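Malate dehydrogenase (Entamoeba histolytica, PDB 3I0P) probably catalyses the NAD-dependent interconversion of malate and oxaloacetate. Local coordinates at residues A[20-32]-A[60-73]. Residues are numbered along the deposited sequence; the frame is centred on the assembly and turned at random.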
loop_
_atom_site.group_PDB
_atom_site.type_symbol
_atom_site.label_atom_id
_atom_site.label_comp_id
_atom_site.label_asym_id
_atom_site.label_seq_id
_atom_site.Cartn_x
_atom_site.Cartn_y
_atom_site.Cartn_z
ATOM N N GLN A 20 -34.976 7.409 -5.998
ATOM C CA GLN A 20 -36.159 7.488 -6.856
ATOM C C GLN A 20 -35.775 7.548 -8.335
ATOM O O GLN A 20 -36.377 6.864 -9.161
ATOM C CB GLN A 20 -37.076 8.657 -6.481
ATOM C CG GLN A 20 -37.667 8.615 -5.061
ATOM C CD GLN A 20 -38.523 7.383 -4.760
ATOM O OE1 GLN A 20 -39.244 6.868 -5.621
ATOM N NE2 GLN A 20 -38.456 6.923 -3.510
ATOM N N VAL A 21 -34.763 8.343 -8.667
ATOM C CA VAL A 21 -34.327 8.450 -10.058
ATOM C C VAL A 21 -33.761 7.118 -10.589
ATOM O O VAL A 21 -33.940 6.776 -11.773
ATOM C CB VAL A 21 -33.331 9.615 -10.270
ATOM C CG1 VAL A 21 -32.901 9.702 -11.731
ATOM C CG2 VAL A 21 -33.955 10.927 -9.835
ATOM N N LEU A 22 -33.106 6.363 -9.709
ATOM C CA LEU A 22 -32.547 5.066 -10.083
ATOM C C LEU A 22 -33.638 4.028 -10.324
ATOM O O LEU A 22 -33.498 3.166 -11.189
ATOM C CB LEU A 22 -31.551 4.575 -9.031
ATOM C CG LEU A 22 -30.155 5.203 -9.026
ATOM C CD1 LEU A 22 -29.472 5.015 -7.672
ATOM C CD2 LEU A 22 -29.308 4.629 -10.157
ATOM N N LEU A 23 -34.724 4.114 -9.558
ATOM C CA LEU A 23 -35.906 3.295 -9.811
ATOM C C LEU A 23 -36.534 3.667 -11.148
ATOM O O LEU A 23 -36.823 2.789 -11.963
ATOM C CB LEU A 23 -36.935 3.457 -8.701
ATOM C CG LEU A 23 -36.592 2.833 -7.354
ATOM C CD1 LEU A 23 -37.663 3.170 -6.325
ATOM C CD2 LEU A 23 -36.409 1.327 -7.492
ATOM N N LYS A 24 -36.712 4.966 -11.377
ATOM C CA LYS A 24 -37.345 5.468 -12.596
ATOM C C LYS A 24 -36.633 5.032 -13.868
ATOM O O LYS A 24 -37.296 4.775 -14.866
ATOM C CB LYS A 24 -37.480 6.990 -12.571
ATOM C CG LYS A 24 -38.469 7.511 -11.543
ATOM C CD LYS A 24 -39.915 7.203 -11.902
ATOM C CE LYS A 24 -40.839 7.757 -10.827
ATOM N NZ LYS A 24 -42.257 7.742 -11.234
ATOM N N VAL A 25 -35.299 4.948 -13.829
ATOM C CA VAL A 25 -34.509 4.494 -14.994
ATOM C C VAL A 25 -34.337 2.974 -15.030
ATOM O O VAL A 25 -33.516 2.448 -15.786
ATOM C CB VAL A 25 -33.131 5.191 -15.104
ATOM C CG1 VAL A 25 -33.305 6.700 -15.242
ATOM C CG2 VAL A 25 -32.251 4.853 -13.908
ATOM N N GLY A 26 -35.116 2.276 -14.210
ATOM C CA GLY A 26 -35.251 0.831 -14.324
ATOM C C GLY A 26 -34.290 -0.037 -13.535
ATOM O O GLY A 26 -34.133 -1.217 -13.857
ATOM N N SER A 27 -33.655 0.524 -12.504
ATOM C CA SER A 27 -32.842 -0.274 -11.580
ATOM C C SER A 27 -33.669 -1.252 -10.752
ATOM O O SER A 27 -34.798 -0.961 -10.366
ATOM C CB SER A 27 -32.052 0.623 -10.624
ATOM O OG SER A 27 -31.254 1.541 -11.344
ATOM N N ASP A 28 -33.091 -2.418 -10.489
ATOM C CA ASP A 28 -33.593 -3.307 -9.460
ATOM C C ASP A 28 -33.618 -2.506 -8.154
ATOM O O ASP A 28 -32.704 -1.713 -7.889
ATOM C CB ASP A 28 -32.687 -4.530 -9.329
ATOM C CG ASP A 28 -32.927 -5.301 -8.041
ATOM O OD1 ASP A 28 -33.573 -6.368 -8.093
ATOM O OD2 ASP A 28 -32.486 -4.833 -6.967
ATOM N N GLU A 29 -34.658 -2.709 -7.346
ATOM C CA GLU A 29 -34.845 -1.898 -6.148
ATOM C C GLU A 29 -33.676 -2.003 -5.157
ATOM O O GLU A 29 -33.192 -0.978 -4.648
ATOM C CB GLU A 29 -36.185 -2.200 -5.473
ATOM C CG GLU A 29 -36.554 -1.195 -4.398
ATOM C CD GLU A 29 -36.023 -1.556 -3.020
ATOM O OE1 GLU A 29 -35.595 -2.713 -2.807
ATOM O OE2 GLU A 29 -36.051 -0.677 -2.138
ATOM N N GLU A 30 -33.223 -3.224 -4.881
ATOM C CA GLU A 30 -32.081 -3.396 -3.991
ATOM C C GLU A 30 -30.827 -2.729 -4.579
ATOM O O GLU A 30 -30.080 -2.071 -3.848
ATOM C CB GLU A 30 -31.835 -4.869 -3.671
ATOM C CG GLU A 30 -30.858 -5.088 -2.504
ATOM C CD GLU A 30 -30.513 -6.560 -2.274
ATOM O OE1 GLU A 30 -30.950 -7.430 -3.077
ATOM O OE2 GLU A 30 -29.801 -6.840 -1.278
ATOM N N ASN A 31 -30.615 -2.885 -5.891
ATOM C CA ASN A 31 -29.529 -2.194 -6.591
ATOM C C ASN A 31 -29.565 -0.681 -6.385
ATOM O O ASN A 31 -28.532 -0.069 -6.108
ATOM C CB ASN A 31 -29.538 -2.516 -8.087
ATOM C CG ASN A 31 -28.971 -3.904 -8.408
ATOM O OD1 ASN A 31 -28.693 -4.713 -7.510
ATOM N ND2 ASN A 31 -28.811 -4.185 -9.707
ATOM N N ALA A 32 -30.751 -0.075 -6.502
ATOM C CA ALA A 32 -30.890 1.367 -6.274
ATOM C C ALA A 32 -30.412 1.734 -4.875
ATOM O O ALA A 32 -29.750 2.750 -4.702
ATOM C CB ALA A 32 -32.322 1.829 -6.493
ATOM N N ILE A 60 -26.436 8.125 -14.481
ATOM C CA ILE A 60 -27.704 8.224 -15.215
ATOM C C ILE A 60 -27.489 8.275 -16.732
ATOM O O ILE A 60 -28.058 7.475 -17.466
ATOM C CB ILE A 60 -28.614 9.381 -14.694
ATOM C CG1 ILE A 60 -28.785 9.298 -13.161
ATOM C CG2 ILE A 60 -29.992 9.366 -15.390
ATOM C CD1 ILE A 60 -29.339 7.968 -12.630
ATOM N N ASP A 61 -26.646 9.187 -17.193
ATOM C CA ASP A 61 -26.312 9.277 -18.611
ATOM C C ASP A 61 -25.752 7.968 -19.161
ATOM O O ASP A 61 -25.888 7.671 -20.350
ATOM C CB ASP A 61 -25.280 10.376 -18.853
ATOM C CG ASP A 61 -25.877 11.780 -18.824
ATOM O OD1 ASP A 61 -27.113 11.931 -18.659
ATOM O OD2 ASP A 61 -25.080 12.737 -18.969
ATOM N N ARG A 62 -25.109 7.190 -18.298
ATOM C CA ARG A 62 -24.463 5.970 -18.745
ATOM C C ARG A 62 -25.457 4.817 -18.824
ATOM O O ARG A 62 -25.371 3.993 -19.739
ATOM C CB ARG A 62 -23.245 5.646 -17.883
ATOM C CG ARG A 62 -22.180 6.708 -17.975
ATOM C CD ARG A 62 -20.810 6.134 -17.686
ATOM N NE ARG A 62 -19.764 7.159 -17.700
ATOM C CZ ARG A 62 -18.580 7.028 -17.110
ATOM N NH1 ARG A 62 -18.285 5.920 -16.450
ATOM N NH2 ARG A 62 -17.693 8.005 -17.172
ATOM N N ILE A 63 -26.403 4.772 -17.883
ATOM C CA ILE A 63 -27.537 3.846 -17.967
ATOM C C ILE A 63 -28.359 4.119 -19.251
ATOM O O ILE A 63 -28.815 3.183 -19.936
ATOM C CB ILE A 63 -28.440 3.936 -16.726
ATOM C CG1 ILE A 63 -27.644 3.591 -15.463
ATOM C CG2 ILE A 63 -29.652 3.008 -16.870
ATOM C CD1 ILE A 63 -28.385 3.851 -14.160
ATOM N N LYS A 64 -28.523 5.407 -19.568
ATOM C CA LYS A 64 -29.186 5.852 -20.792
ATOM C C LYS A 64 -28.407 5.443 -22.054
ATOM O O LYS A 64 -29.007 5.139 -23.085
ATOM C CB LYS A 64 -29.405 7.368 -20.756
ATOM C CG LYS A 64 -30.669 7.802 -20.011
ATOM C CD LYS A 64 -30.648 9.296 -19.639
ATOM C CE LYS A 64 -30.497 10.215 -20.854
ATOM N NZ LYS A 64 -30.056 11.600 -20.500
ATOM N N LYS A 65 -27.077 5.428 -21.971
ATOM C CA LYS A 65 -26.249 4.982 -23.094
ATOM C C LYS A 65 -25.930 3.479 -23.017
ATOM O O LYS A 65 -24.996 3.000 -23.656
ATOM C CB LYS A 65 -24.968 5.831 -23.214
ATOM C CG LYS A 65 -25.212 7.257 -23.737
ATOM C CD LYS A 65 -23.917 8.066 -23.886
ATOM C CE LYS A 65 -23.585 8.842 -22.602
ATOM N NZ LYS A 65 -22.168 9.306 -22.523
ATOM N N GLY A 66 -26.710 2.740 -22.232
ATOM C CA GLY A 66 -26.564 1.276 -22.132
ATOM C C GLY A 66 -25.247 0.756 -21.561
ATOM O O GLY A 66 -24.952 -0.433 -21.667
ATOM N N MET A 67 -24.475 1.647 -20.933
ATOM C CA MET A 67 -23.147 1.329 -20.395
ATOM C C MET A 67 -23.172 0.586 -19.051
ATOM O O MET A 67 -22.166 0.010 -18.624
ATOM C CB MET A 67 -22.313 2.606 -20.263
ATOM C CG MET A 67 -22.174 3.366 -21.550
ATOM S SD MET A 67 -21.340 4.947 -21.337
ATOM C CE MET A 67 -19.635 4.468 -21.093
ATOM N N ILE A 68 -24.317 0.608 -18.389
ATOM C CA ILE A 68 -24.503 -0.095 -17.139
ATOM C C ILE A 68 -25.797 -0.868 -17.302
ATOM O O ILE A 68 -26.745 -0.353 -17.889
ATOM C CB ILE A 68 -24.620 0.904 -15.949
ATOM C CG1 ILE A 68 -23.342 1.729 -15.801
ATOM C CG2 ILE A 68 -24.915 0.192 -14.643
ATOM C CD1 ILE A 68 -23.525 3.018 -15.003
ATOM N N ASN A 69 -25.831 -2.098 -16.800
ATOM C CA ASN A 69 -27.074 -2.843 -16.661
ATOM C C ASN A 69 -27.611 -2.683 -15.237
ATOM O O ASN A 69 -27.091 -3.293 -14.299
ATOM C CB ASN A 69 -26.858 -4.319 -17.013
ATOM C CG ASN A 69 -28.124 -5.165 -16.878
ATOM O OD1 ASN A 69 -29.171 -4.697 -16.420
ATOM N ND2 ASN A 69 -28.022 -6.427 -17.269
ATOM N N PRO A 70 -28.665 -1.867 -15.067
ATOM C CA PRO A 70 -29.093 -1.493 -13.714
ATOM C C PRO A 70 -29.868 -2.566 -12.927
ATOM O O PRO A 70 -30.098 -2.387 -11.722
ATOM C CB PRO A 70 -29.957 -0.254 -13.957
ATOM C CG PRO A 70 -30.534 -0.463 -15.313
ATOM C CD PRO A 70 -29.480 -1.213 -16.109
ATOM N N THR A 71 -30.268 -3.658 -13.588
ATOM C CA THR A 71 -30.946 -4.774 -12.893
ATOM C C THR A 71 -30.020 -5.962 -12.676
ATOM O O THR A 71 -30.430 -6.986 -12.129
ATOM C CB THR A 71 -32.235 -5.278 -13.628
ATOM O OG1 THR A 71 -31.912 -5.694 -14.957
ATOM C CG2 THR A 71 -33.307 -4.208 -13.674
ATOM N N ALA A 72 -28.768 -5.812 -13.099
ATOM C CA ALA A 72 -27.799 -6.900 -13.067
ATOM C C ALA A 72 -27.298 -7.194 -11.663
ATOM O O ALA A 72 -27.207 -6.297 -10.819
ATOM C CB ALA A 72 -26.634 -6.586 -13.979
ATOM N N LYS A 73 -26.971 -8.459 -11.432
ATOM C CA LYS A 73 -26.343 -8.894 -10.194
ATOM C C LYS A 73 -25.099 -9.696 -10.580
ATOM O O LYS A 73 -25.041 -10.224 -11.694
ATOM C CB LYS A 73 -27.310 -9.752 -9.377
ATOM C CG LYS A 73 -28.655 -9.097 -9.078
ATOM C CD LYS A 73 -28.683 -8.393 -7.719
ATOM C CE LYS A 73 -30.105 -7.922 -7.386
ATOM N NZ LYS A 73 -30.247 -7.567 -5.947
#
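Asn31 grips the type I beta turn Asn69–Ala72 with one amide nitrogen: ND2 donates to Pro70 O at 3.0 Å and to Ala72 O at 2.9 Å, both near its amide plane. Pro70 O also receives Asp28 N, over the opposite face of its carbonyl plane, at 3.2 Å. The turn is bonded to the start of helix 29–45, where Asp28, the N-cap, positions Asn31 by accepting its backbone N at OD2 (2.9 Å, 165°) through the anti lone pair. An Asx turn, Thr71 N to Asn69 OD1, braces the partner. Beside it, Lys73 bends at chi2 (-94°) and lays its chain past Asn31 OD1, bringing NZ to Glu30 OE1 (3.0 Å), with a longer salt bridge to Asp28 OD2.

Away from the turn, segments 20–24 and 60–64, the ends of helices 11–24 and 55–64, run nearly parallel (5°). Ile60 CD1 touches Val21 CG1 and Leu22 CD2; Ile63 CD1 touches Leu22 CD2 and, just past the helix end, Val25 CG2 (4.0 Å). Phe55 and Leu355 extend this apolar layer.

Each helix ends in a Schellman motif, with Gly26 and Gly66 as C-prime residues. Ser27 turns its hydroxyl back to Leu22 O, and the same OG rests 3.4 Å from Pro70 CB.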